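Local coordinates for protein putative TRAP PERIPLASMIC SOLUTE BINDING PROTEIN (Haemophilus influenzae, PDB 4PBQ) that binds L-gulonate between its two lobes and probably hands such sugar acids to a TRAP transporter in the periplasm, at residues 103-109 against 227-233; 112-116 against 266-270; 164-170 against 183-189; 176-181 against 301-305. All blocks are in the same frame, centred on the assembly; numbering follows the deposited sequence.

Interaction 1. Residues 103-109 against 227-233. With 2UF (L-gulonate), chain D.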
# COMPACT_ATOMS: atom_id res chain seq x y z
N TRP A 103 0.01 1.82 -9.74
CA TRP A 103 0.98 0.85 -9.20
C TRP A 103 0.30 -0.40 -8.66
O TRP A 103 0.96 -1.41 -8.54
CB TRP A 103 1.85 1.48 -8.09
CG TRP A 103 2.29 2.84 -8.47
CD1 TRP A 103 1.96 4.02 -7.86
CD2 TRP A 103 3.14 3.18 -9.57
NE1 TRP A 103 2.54 5.08 -8.53
CE2 TRP A 103 3.27 4.58 -9.58
CE3 TRP A 103 3.81 2.44 -10.56
CZ2 TRP A 103 4.02 5.24 -10.53
CZ3 TRP A 103 4.56 3.12 -11.50
CH2 TRP A 103 4.66 4.48 -11.49
N GLU A 104 -0.99 -0.30 -8.33
CA GLU A 104 -1.79 -1.41 -7.83
C GLU A 104 -2.59 -2.13 -8.93
O GLU A 104 -3.38 -3.01 -8.64
CB GLU A 104 -2.72 -0.93 -6.72
CG GLU A 104 -1.97 -0.74 -5.37
CD GLU A 104 -2.84 -0.11 -4.27
OE1 GLU A 104 -3.80 0.62 -4.62
OE2 GLU A 104 -2.59 -0.40 -3.07
N TRP A 105 -2.35 -1.82 -10.20
CA TRP A 105 -2.99 -2.59 -11.25
C TRP A 105 -2.51 -4.05 -11.16
O TRP A 105 -1.32 -4.30 -10.92
CB TRP A 105 -2.74 -1.97 -12.62
CG TRP A 105 -3.47 -0.67 -12.83
CD1 TRP A 105 -4.24 0.00 -11.92
CD2 TRP A 105 -3.45 0.14 -14.01
NE1 TRP A 105 -4.72 1.18 -12.48
CE2 TRP A 105 -4.24 1.28 -13.76
CE3 TRP A 105 -2.84 0.00 -15.26
CZ2 TRP A 105 -4.44 2.26 -14.72
CZ3 TRP A 105 -3.05 0.99 -16.21
CH2 TRP A 105 -3.85 2.09 -15.93
N PRO A 106 -3.41 -5.02 -11.37
CA PRO A 106 -3.04 -6.42 -11.09
C PRO A 106 -1.92 -6.96 -11.98
O PRO A 106 -1.87 -6.68 -13.18
CB PRO A 106 -4.35 -7.17 -11.33
CG PRO A 106 -5.39 -6.16 -11.01
CD PRO A 106 -4.86 -4.87 -11.57
N TYR A 107 -1.00 -7.70 -11.37
CA TYR A 107 0.08 -8.37 -12.10
C TYR A 107 1.03 -7.42 -12.87
O TYR A 107 1.68 -7.79 -13.85
CB TYR A 107 -0.51 -9.50 -12.99
CG TYR A 107 -1.40 -10.42 -12.16
CD1 TYR A 107 -0.85 -11.27 -11.22
CD2 TYR A 107 -2.78 -10.40 -12.30
CE1 TYR A 107 -1.64 -12.08 -10.39
CE2 TYR A 107 -3.59 -11.20 -11.49
CZ TYR A 107 -3.02 -12.06 -10.56
OH TYR A 107 -3.82 -12.86 -9.77
N LEU A 108 1.15 -6.19 -12.37
CA LEU A 108 2.05 -5.21 -12.95
C LEU A 108 3.52 -5.56 -12.69
O LEU A 108 4.37 -5.36 -13.56
CB LEU A 108 1.73 -3.82 -12.39
CG LEU A 108 2.33 -2.61 -13.11
CD1 LEU A 108 1.83 -2.51 -14.54
CD2 LEU A 108 1.98 -1.35 -12.31
N PHE A 109 3.80 -6.11 -11.50
CA PHE A 109 5.16 -6.42 -11.07
C PHE A 109 5.34 -7.89 -10.72
O PHE A 109 4.51 -8.44 -10.02
CB PHE A 109 5.52 -5.64 -9.80
CG PHE A 109 5.34 -4.17 -9.91
CD1 PHE A 109 5.80 -3.46 -11.01
CD2 PHE A 109 4.74 -3.47 -8.88
CE1 PHE A 109 5.64 -2.09 -11.09
CE2 PHE A 109 4.58 -2.09 -8.95
CZ PHE A 109 5.03 -1.40 -10.05
N SER A 227 -2.15 -15.30 -3.54
CA SER A 227 -2.50 -14.79 -4.86
C SER A 227 -1.51 -13.77 -5.41
O SER A 227 -1.19 -13.79 -6.59
CB SER A 227 -3.90 -14.20 -4.82
OG SER A 227 -4.08 -13.29 -3.74
N ASN A 228 -1.00 -12.89 -4.55
CA ASN A 228 -0.11 -11.81 -4.96
C ASN A 228 -0.68 -11.08 -6.18
O ASN A 228 0.03 -10.80 -7.15
CB ASN A 228 1.30 -12.33 -5.24
CG ASN A 228 1.96 -12.90 -4.00
OD1 ASN A 228 1.60 -12.54 -2.89
ND2 ASN A 228 2.95 -13.77 -4.17
N HIS A 229 -1.98 -10.80 -6.12
CA HIS A 229 -2.69 -10.20 -7.25
C HIS A 229 -2.34 -8.74 -7.55
O HIS A 229 -2.42 -8.30 -8.69
CB HIS A 229 -4.20 -10.37 -7.06
CG HIS A 229 -4.70 -9.92 -5.72
ND1 HIS A 229 -4.60 -10.70 -4.58
CD2 HIS A 229 -5.28 -8.76 -5.32
CE1 HIS A 229 -5.10 -10.04 -3.55
NE2 HIS A 229 -5.54 -8.87 -3.98
N ILE A 230 -1.96 -8.00 -6.50
CA ILE A 230 -1.78 -6.55 -6.56
C ILE A 230 -0.60 -6.21 -5.64
O ILE A 230 -0.45 -6.85 -4.58
CB ILE A 230 -3.06 -5.80 -6.11
CG1 ILE A 230 -4.12 -5.85 -7.23
CG2 ILE A 230 -2.74 -4.34 -5.67
CD1 ILE A 230 -5.48 -5.23 -6.85
N PHE A 231 0.24 -5.26 -6.05
CA PHE A 231 1.35 -4.80 -5.21
C PHE A 231 0.98 -3.45 -4.61
O PHE A 231 0.63 -2.54 -5.34
CB PHE A 231 2.66 -4.63 -5.99
CG PHE A 231 3.81 -4.19 -5.11
CD1 PHE A 231 4.58 -5.13 -4.42
CD2 PHE A 231 4.06 -2.85 -4.89
CE1 PHE A 231 5.62 -4.71 -3.57
CE2 PHE A 231 5.09 -2.43 -4.04
CZ PHE A 231 5.86 -3.36 -3.38
N SER A 232 1.09 -3.32 -3.29
CA SER A 232 0.74 -2.08 -2.61
C SER A 232 1.97 -1.33 -2.10
O SER A 232 2.64 -1.79 -1.17
CB SER A 232 -0.17 -2.40 -1.45
OG SER A 232 -1.51 -2.62 -1.86
N PRO A 233 2.27 -0.18 -2.69
CA PRO A 233 3.32 0.69 -2.14
C PRO A 233 2.79 1.50 -0.97
O PRO A 233 1.58 1.75 -0.89
CB PRO A 233 3.62 1.65 -3.28
CG PRO A 233 2.69 1.34 -4.36
CD PRO A 233 1.63 0.45 -3.86
O6A 2UF D . -7.08 -0.67 3.82
C6 2UF D . -6.39 -1.38 3.07
O6B 2UF D . -6.62 -2.56 2.78
C5 2UF D . -5.12 -0.73 2.49
O5 2UF D . -4.17 -1.74 2.25
C4 2UF D . -5.44 0.02 1.17
O4 2UF D . -6.31 1.13 1.44
C3 2UF D . -4.12 0.49 0.51
O3 2UF D . -3.25 1.22 1.44
C2 2UF D . -4.40 1.40 -0.70
O2 2UF D . -3.17 1.46 -1.39
C1 2UF D . -5.45 0.77 -1.67
O1 2UF D . -5.51 1.60 -2.84
O HOH W 1 0.21 -4.05 -8.69
O HOH W 2 0.77 -8.73 -8.96
O HOH W 3 -2.29 -14.91 -8.97
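Glu104 lays its CB and CG over Ile230 and Phe231: CB rests 3.6 Å from CG2 of Ile230, and CG passes beside the carbonyl of Phe231. With CG anti to its own carbonyl carbon (chi1 -78°) and the chain extended beyond, the carboxylate is carried past the strand to the ligand. An acid of this length suits the place, because each oxygen finds a hydroxyl: OE1 accepts from O1 of L-gulonate at 2.7 Å, and OE2 accepts from O2 at 2.6 Å. The hydroxyl OG of Ser232 also donates to OE2 of Glu104 at 2.7 Å, on the anti side and 23° out of the carboxylate plane. Ser232 OG is bonded in addition to Arg147, so this small second-shell serine helps to fix the rotation of the acid.

Farther along, Tyr107 sets its ring with one face over the His229 carbonyl oxygen, while its own backbone N donates to that oxygen at 3.1 Å. A type II turn from Trp105 to Leu108 brings this N-H round. Phe109 makes an offset edge-to-face pair with Phe231, centroids 5.8 Å apart and planes at 76°. Water 1 donates to the carbonyls of Trp103 and Trp105 and accepts from N of Phe231, so one water links loop and strand. His229 stacks on Trp177, which joins the 227-233 segment to helix 172-180. The loop and strand together form one wall of the L-gulonate pocket in this family 7 solute-binding protein, with Glu104 reading two hydroxyls of the ligand.

Interaction 2. Residues 112-116 against 266-270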
# COMPACT_ATOMS: atom_id res chain seq x y z
N ASN A 112 9.09 -8.39 -5.57
CA ASN A 112 9.41 -7.19 -4.80
C ASN A 112 10.52 -6.34 -5.45
O ASN A 112 10.41 -5.12 -5.53
CB ASN A 112 9.86 -7.54 -3.39
CG ASN A 112 8.73 -8.09 -2.53
OD1 ASN A 112 7.57 -7.72 -2.69
ND2 ASN A 112 9.09 -8.96 -1.59
N GLN A 113 11.58 -7.00 -5.92
CA GLN A 113 12.69 -6.27 -6.50
C GLN A 113 12.27 -5.53 -7.77
O GLN A 113 12.71 -4.41 -8.01
CB GLN A 113 13.91 -7.18 -6.72
CG GLN A 113 14.75 -7.36 -5.44
CD GLN A 113 15.44 -6.06 -4.97
OE1 GLN A 113 15.93 -5.27 -5.78
NE2 GLN A 113 15.46 -5.84 -3.65
N GLU A 114 11.40 -6.12 -8.58
CA GLU A 114 10.92 -5.42 -9.78
C GLU A 114 10.01 -4.24 -9.43
O GLU A 114 10.08 -3.18 -10.07
CB GLU A 114 10.19 -6.39 -10.73
CG GLU A 114 9.62 -5.71 -11.98
CD GLU A 114 9.20 -6.72 -13.02
OE1 GLU A 114 10.10 -7.19 -13.77
OE2 GLU A 114 8.00 -7.05 -13.08
N ALA A 115 9.16 -4.40 -8.41
CA ALA A 115 8.32 -3.30 -7.95
C ALA A 115 9.21 -2.14 -7.52
O ALA A 115 8.93 -0.98 -7.86
CB ALA A 115 7.41 -3.75 -6.80
N LYS A 116 10.29 -2.44 -6.81
CA LYS A 116 11.16 -1.41 -6.28
C LYS A 116 11.84 -0.70 -7.46
O LYS A 116 11.95 0.52 -7.49
CB LYS A 116 12.20 -2.02 -5.33
CG LYS A 116 13.18 -1.03 -4.72
CD LYS A 116 14.14 -1.76 -3.77
CE LYS A 116 15.11 -0.82 -3.08
NZ LYS A 116 16.18 -0.36 -3.99
N TRP A 266 12.70 -0.75 2.31
CA TRP A 266 12.62 -1.86 1.34
C TRP A 266 13.37 -3.08 1.87
O TRP A 266 12.83 -4.16 1.89
CB TRP A 266 13.16 -1.46 -0.03
CG TRP A 266 12.12 -0.77 -0.85
CD1 TRP A 266 11.92 0.59 -0.95
CD2 TRP A 266 11.10 -1.38 -1.69
NE1 TRP A 266 10.84 0.86 -1.77
CE2 TRP A 266 10.34 -0.33 -2.26
CE3 TRP A 266 10.78 -2.71 -2.02
CZ2 TRP A 266 9.26 -0.56 -3.11
CZ3 TRP A 266 9.71 -2.94 -2.88
CH2 TRP A 266 8.98 -1.86 -3.42
N GLU A 267 14.61 -2.87 2.31
CA GLU A 267 15.42 -3.95 2.85
C GLU A 267 14.75 -4.64 4.04
O GLU A 267 14.66 -5.88 4.09
CB GLU A 267 16.79 -3.38 3.26
CG GLU A 267 17.74 -4.38 3.90
CD GLU A 267 19.12 -3.79 4.16
OE1 GLU A 267 19.23 -2.78 4.89
OE2 GLU A 267 20.10 -4.33 3.62
N LEU A 268 14.28 -3.85 5.00
CA LEU A 268 13.65 -4.39 6.19
C LEU A 268 12.31 -5.07 5.86
O LEU A 268 11.96 -6.12 6.43
CB LEU A 268 13.43 -3.27 7.21
CG LEU A 268 12.86 -3.76 8.54
CD1 LEU A 268 13.77 -4.79 9.19
CD2 LEU A 268 12.64 -2.59 9.51
N ALA A 269 11.57 -4.49 4.93
CA ALA A 269 10.28 -5.04 4.56
C ALA A 269 10.44 -6.40 3.87
O ALA A 269 9.71 -7.33 4.17
CB ALA A 269 9.51 -4.04 3.67
N ILE A 270 11.40 -6.51 2.95
CA ILE A 270 11.64 -7.78 2.29
C ILE A 270 12.06 -8.85 3.31
O ILE A 270 11.52 -9.97 3.29
CB ILE A 270 12.66 -7.61 1.15
CG1 ILE A 270 12.01 -6.77 0.04
CG2 ILE A 270 13.12 -8.97 0.61
CD1 ILE A 270 13.00 -6.18 -0.94
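This is a helix-to-helix contact carried mainly by side chains, with no hydrogen bond between the two segments, and it joins the short helix 112-119 to the long helix 248-281. They run nearly antiparallel, at 158°, with axes 11.7 Å apart, a wide spacing that large side chains must bridge. The indole of Trp266 slides alongside Lys116, whose aliphatic chain covers one face of the ring: CB sits 3.5 Å from the centroid of the six-membered ring and only 9° off its normal, a CH-pi contact. CG crosses the centre of the indole, and CD and CE run on to CG and CB of Trp266. The lysine can follow the ring because CG is anti to the backbone N (chi1 179°) and the chain stays extended as far as CE.

At the far rim of the indole, CZ3 of Trp266 meets the carbonyl O of Asn112 at 3.5 Å and CH2 lies 4.2 Å from CB of Ala115, whose small methyl lets the ring come close. One turn on, CG1 of Ile270 packs 4.0 Å from ND2 of Asn112.

Lys116 NZ forms a salt bridge with Glu120, and Trp266 NE1 donates to the carbonyl of Tyr141. The two segments thus cohere by dispersion and CH-pi contact, while the bond from Asn112 ND2 to Glu273, one turn beyond Ile270, adds a polar tie between the helices.

Interaction 3. Residues 164-170 against 183-189. With 2UF (L-gulonate), chain D.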
# COMPACT_ATOMS: atom_id res chain seq x y z
N LEU A 164 -18.02 -16.13 -2.58
CA LEU A 164 -17.08 -15.54 -1.62
C LEU A 164 -17.40 -14.06 -1.39
O LEU A 164 -17.56 -13.32 -2.35
CB LEU A 164 -15.64 -15.68 -2.11
CG LEU A 164 -14.59 -15.22 -1.10
CD1 LEU A 164 -14.56 -16.12 0.13
CD2 LEU A 164 -13.23 -15.16 -1.78
N ARG A 165 -17.47 -13.65 -0.12
CA ARG A 165 -17.69 -12.25 0.24
C ARG A 165 -16.40 -11.69 0.81
O ARG A 165 -15.93 -12.15 1.85
CB ARG A 165 -18.83 -12.14 1.25
CG ARG A 165 -20.18 -12.67 0.72
CD ARG A 165 -21.17 -12.96 1.82
NE ARG A 165 -20.60 -13.81 2.86
CZ ARG A 165 -21.02 -13.83 4.12
NH1 ARG A 165 -22.05 -13.09 4.50
NH2 ARG A 165 -20.41 -14.60 5.00
N LEU A 166 -15.83 -10.73 0.12
CA LEU A 166 -14.52 -10.22 0.52
C LEU A 166 -14.60 -8.74 0.78
O LEU A 166 -15.10 -7.99 -0.07
CB LEU A 166 -13.51 -10.49 -0.59
CG LEU A 166 -12.10 -10.91 -0.22
CD1 LEU A 166 -12.12 -12.24 0.56
CD2 LEU A 166 -11.22 -11.03 -1.46
N ARG A 167 -14.12 -8.30 1.94
CA ARG A 167 -13.90 -6.87 2.11
C ARG A 167 -12.84 -6.42 1.13
O ARG A 167 -11.83 -7.11 0.94
CB ARG A 167 -13.45 -6.54 3.53
CG ARG A 167 -13.11 -5.09 3.74
CD ARG A 167 -11.64 -4.80 3.54
NE ARG A 167 -11.30 -3.41 3.79
CZ ARG A 167 -10.08 -2.92 3.63
NH1 ARG A 167 -9.08 -3.73 3.24
NH2 ARG A 167 -9.85 -1.65 3.87
N VAL A 168 -13.05 -5.26 0.53
CA VAL A 168 -12.00 -4.58 -0.24
C VAL A 168 -11.80 -3.15 0.28
O VAL A 168 -12.64 -2.60 0.99
CB VAL A 168 -12.30 -4.57 -1.77
CG1 VAL A 168 -12.33 -6.00 -2.32
CG2 VAL A 168 -13.63 -3.85 -2.05
N PRO A 169 -10.67 -2.54 -0.08
CA PRO A 169 -10.45 -1.17 0.43
C PRO A 169 -11.34 -0.12 -0.23
O PRO A 169 -12.17 -0.43 -1.11
CB PRO A 169 -8.99 -0.89 0.09
CG PRO A 169 -8.53 -2.00 -0.80
CD PRO A 169 -9.47 -3.15 -0.65
N LEU A 170 -11.18 1.12 0.24
CA LEU A 170 -11.94 2.27 -0.22
C LEU A 170 -11.42 2.81 -1.56
O LEU A 170 -11.02 3.97 -1.68
CB LEU A 170 -11.88 3.37 0.84
CG LEU A 170 -12.43 2.97 2.22
CD1 LEU A 170 -12.16 4.11 3.22
CD2 LEU A 170 -13.90 2.64 2.20
N ILE A 183 -15.87 -12.68 -7.33
CA ILE A 183 -16.01 -12.47 -5.89
C ILE A 183 -17.04 -11.37 -5.63
O ILE A 183 -17.15 -10.45 -6.43
CB ILE A 183 -14.65 -12.05 -5.28
CG1 ILE A 183 -13.63 -13.18 -5.38
CG2 ILE A 183 -14.82 -11.60 -3.82
CD1 ILE A 183 -12.19 -12.74 -5.07
N ASN A 184 -17.78 -11.46 -4.52
CA ASN A 184 -18.69 -10.39 -4.08
C ASN A 184 -17.96 -9.44 -3.12
O ASN A 184 -17.76 -9.78 -1.98
CB ASN A 184 -19.91 -10.97 -3.34
CG ASN A 184 -20.69 -11.98 -4.19
OD1 ASN A 184 -20.83 -11.81 -5.40
ND2 ASN A 184 -21.20 -13.03 -3.56
N PRO A 185 -17.56 -8.26 -3.60
CA PRO A 185 -16.82 -7.32 -2.76
C PRO A 185 -17.74 -6.49 -1.89
O PRO A 185 -18.87 -6.22 -2.25
CB PRO A 185 -16.14 -6.42 -3.78
CG PRO A 185 -17.17 -6.34 -4.89
CD PRO A 185 -17.75 -7.72 -4.97
N GLN A 186 -17.23 -6.04 -0.75
CA GLN A 186 -17.86 -4.99 0.02
C GLN A 186 -16.77 -4.04 0.47
O GLN A 186 -15.91 -4.39 1.27
CB GLN A 186 -18.64 -5.50 1.25
CG GLN A 186 -19.32 -4.27 1.96
CD GLN A 186 -20.45 -4.61 2.95
OE1 GLN A 186 -20.98 -5.72 2.98
NE2 GLN A 186 -20.81 -3.63 3.77
N SER A 187 -16.77 -2.85 -0.09
CA SER A 187 -15.74 -1.85 0.23
C SER A 187 -16.01 -1.27 1.61
O SER A 187 -17.12 -0.87 1.90
CB SER A 187 -15.75 -0.74 -0.84
OG SER A 187 -14.84 0.31 -0.53
N MSE A 188 -14.99 -1.22 2.47
CA MSE A 188 -15.16 -0.62 3.78
C MSE A 188 -13.78 -0.23 4.33
O MSE A 188 -12.77 -0.78 3.90
CB MSE A 188 -15.84 -1.58 4.75
CG MSE A 188 -15.09 -2.82 5.03
SE MSE A 188 -16.09 -4.16 6.11
CE MSE A 188 -17.34 -4.82 4.95
N PRO A 189 -13.76 0.69 5.28
CA PRO A 189 -12.48 1.02 5.93
C PRO A 189 -11.86 -0.17 6.61
O PRO A 189 -12.53 -1.07 7.11
CB PRO A 189 -12.87 2.02 7.01
CG PRO A 189 -14.23 2.49 6.69
CD PRO A 189 -14.89 1.44 5.86
O6A 2UF D . -7.08 -0.67 3.82
C6 2UF D . -6.39 -1.38 3.07
O6B 2UF D . -6.62 -2.56 2.78
C5 2UF D . -5.12 -0.73 2.49
O5 2UF D . -4.17 -1.74 2.25
C4 2UF D . -5.44 0.02 1.17
O4 2UF D . -6.31 1.13 1.44
C3 2UF D . -4.12 0.49 0.51
O3 2UF D . -3.25 1.22 1.44
C2 2UF D . -4.40 1.40 -0.70
O2 2UF D . -3.17 1.46 -1.39
C1 2UF D . -5.45 0.77 -1.67
O1 2UF D . -5.51 1.60 -2.84
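Strands 165-168 and 184-187 run parallel, their axes 4.5 Å apart and twisted by 33°, with Arg165 beside Asn184 and Val168 beside Ser187. Five backbone hydrogen bonds hold the register, from Asn184 N to Leu164 O at one end to Met188 N to Val168 O at the other. On one face lie Leu166, Val168 and Pro185, apolar branched and cyclic residues that suit packing on Val175, Trp177 and Ala178 of helix 172-180; CG2 of Val168 lies 4.0 Å from CB of Pro185.

Arg167 leaves by the other face. Its CG, anti to the backbone N (chi1 176°), presses at 3.3 Å on CG of the selenomethionine Met188, and a bend at chi2 swings the guanidinium along toward the ligand. NE and NH2 grip the carbonyl O of Met188 side-on, each at 3.0 Å, close to the guanidinium plane. That leaves an arginine edge directed at the carboxylate of L-gulonate: NH1 donates to O6B at 2.8 Å and NH2 to O6A at 2.9 Å, both nearly straight. Pro169 lies against the guanidinium face with CA and touches O4 of L-gulonate with CB, while its carbonyl accepts from Ser187 OG. With helix 172-180 the strands form a parallel beta-alpha-beta unit, and the bidentate arginine-carboxylate pair at its end is consistent with the carboxylate-binding arginine of TRAP solute-binding proteins.

Interaction 4. Residues 176-181 against 301-305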
# COMPACT_ATOMS: atom_id res chain seq x y z
N ASP A 176 -13.69 -3.54 -8.56
CA ASP A 176 -13.68 -4.10 -9.92
C ASP A 176 -12.84 -5.38 -10.04
O ASP A 176 -13.24 -6.35 -10.71
CB ASP A 176 -13.21 -3.05 -10.91
CG ASP A 176 -14.17 -1.88 -11.03
OD1 ASP A 176 -15.37 -2.00 -10.65
OD2 ASP A 176 -13.72 -0.84 -11.53
N TRP A 177 -11.67 -5.39 -9.39
CA TRP A 177 -10.83 -6.58 -9.36
C TRP A 177 -11.62 -7.76 -8.80
O TRP A 177 -11.65 -8.86 -9.38
CB TRP A 177 -9.55 -6.31 -8.53
CG TRP A 177 -8.87 -7.59 -8.15
CD1 TRP A 177 -8.02 -8.32 -8.93
CD2 TRP A 177 -9.01 -8.31 -6.92
NE1 TRP A 177 -7.64 -9.46 -8.27
CE2 TRP A 177 -8.23 -9.48 -7.03
CE3 TRP A 177 -9.75 -8.09 -5.75
CZ2 TRP A 177 -8.16 -10.43 -6.01
CZ3 TRP A 177 -9.66 -9.03 -4.72
CH2 TRP A 177 -8.86 -10.18 -4.86
N ALA A 178 -12.30 -7.55 -7.68
CA ALA A 178 -13.02 -8.62 -7.04
C ALA A 178 -14.13 -9.14 -7.94
O ALA A 178 -14.30 -10.34 -8.08
CB ALA A 178 -13.58 -8.19 -5.70
N LYS A 179 -14.84 -8.24 -8.59
CA LYS A 179 -15.91 -8.67 -9.50
C LYS A 179 -15.36 -9.45 -10.70
O LYS A 179 -16.01 -10.36 -11.23
CB LYS A 179 -16.75 -7.47 -9.95
CG LYS A 179 -17.50 -6.82 -8.76
CD LYS A 179 -18.29 -5.60 -9.15
CE LYS A 179 -19.54 -6.02 -9.91
NZ LYS A 179 -20.57 -4.97 -9.86
N ALA A 180 -14.17 -9.09 -11.16
CA ALA A 180 -13.54 -9.82 -12.26
C ALA A 180 -13.17 -11.25 -11.86
O ALA A 180 -13.04 -12.14 -12.71
CB ALA A 180 -12.30 -9.07 -12.78
N MSE A 181 -12.97 -11.46 -10.55
CA MSE A 181 -12.69 -12.77 -9.97
C MSE A 181 -13.97 -13.56 -9.64
O MSE A 181 -13.89 -14.69 -9.17
CB MSE A 181 -11.85 -12.65 -8.70
CG MSE A 181 -10.47 -11.97 -8.86
SE MSE A 181 -9.32 -12.84 -10.19
CE MSE A 181 -9.22 -11.42 -11.52
N ALA A 301 -8.39 -13.63 -15.92
CA ALA A 301 -9.61 -12.94 -15.48
C ALA A 301 -9.36 -11.44 -15.26
O ALA A 301 -10.27 -10.63 -15.40
CB ALA A 301 -10.15 -13.58 -14.20
N SER A 302 -8.13 -11.09 -14.90
CA SER A 302 -7.81 -9.69 -14.61
C SER A 302 -7.70 -8.83 -15.87
O SER A 302 -7.72 -7.62 -15.77
CB SER A 302 -6.53 -9.57 -13.78
OG SER A 302 -5.38 -9.86 -14.55
N LYS A 303 -7.59 -9.45 -17.04
CA LYS A 303 -7.36 -8.69 -18.26
C LYS A 303 -8.51 -7.72 -18.54
O LYS A 303 -8.31 -6.66 -19.11
CB LYS A 303 -7.15 -9.64 -19.43
CG LYS A 303 -7.09 -8.99 -20.78
CD LYS A 303 -5.74 -8.39 -21.07
CE LYS A 303 -5.41 -8.56 -22.54
NZ LYS A 303 -6.54 -8.15 -23.42
N VAL A 304 -9.72 -8.08 -18.13
CA VAL A 304 -10.86 -7.20 -18.35
C VAL A 304 -10.62 -5.81 -17.72
O VAL A 304 -11.10 -4.79 -18.24
CB VAL A 304 -12.15 -7.83 -17.78
CG1 VAL A 304 -12.12 -7.80 -16.25
CG2 VAL A 304 -13.39 -7.14 -18.32
N LEU A 305 -9.84 -5.75 -16.65
CA LEU A 305 -9.57 -4.48 -15.99
C LEU A 305 -8.73 -3.60 -16.90
O LEU A 305 -9.01 -2.40 -17.04
CB LEU A 305 -8.85 -4.68 -14.65
CG LEU A 305 -9.57 -5.59 -13.65
CD1 LEU A 305 -8.62 -5.90 -12.51
CD2 LEU A 305 -10.82 -4.92 -13.16
O HOH W 4 -12.83 -11.42 -15.77
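Leu305 reaches from helix 292-312 into the side of helix 172-180. Its CB leads to CG, set anti to the carbonyl carbon (chi1 -56°), and the fork then straddles the first turn of the 176-181 segment. CD1 meets CA of Trp177 at 3.9 Å and its CB slightly farther off, at the edge of the indole. CD2 lies 3.8 Å from CB of Asp176 and just as close to that residue's carbonyl, so a branched leucine covers two successive residues at once.

A turn away the helices come together over alanines, whose small methyls suit the narrow approach: the axes are 8.8 Å apart, crossing at 143°. CB of Ala301 faces the carbonyl O of Ala180 at 3.6 Å, and CB of Ala180 meets CG1 of Val304 at 3.7 Å. The flexible chain of selenomethionine Met181, bent at chi2 and chi3, curls its CE onto CB of Ala301 at 3.6 Å and on to the backbone N of Ser302. No direct hydrogen bond links the two segments, but water 4 donates to both the Ala180 and Ala301 carbonyls.

Trp177 also stacks on His229, and Ala178 packs on Pro185 of strand 184-187. Leu305 also meets Pro106 and Ser302 meets Tyr107, so helix 292-312 packs against both helix 172-180 and the loop before helix 112-119, which also touch each other.

Overall arrangement
From the N terminus, loop 103-109 comes first and packs against 227-233, closing interaction 1 over 117 intervening residues and tying the loop to the central sheet. Helix 112-119 follows and meets helix 248-281, so interaction 2 crosses interaction 1; Phe109 and Phe231 pack on Ala115 and Trp266 between them. Interaction 3, nested inside both loops, closes a beta-alpha-beta unit whose helix supplies 176-181 to interaction 4, which crosses the other three by reaching 301-305. Interactions 2 and 4 thus each join a pair of helices. Interactions 1 and 3 do not touch, yet both contact L-gulonate; interaction 4 touches both. Interaction 2 lies across the chain's centre from interaction 3, about 17 Å between nearest atoms.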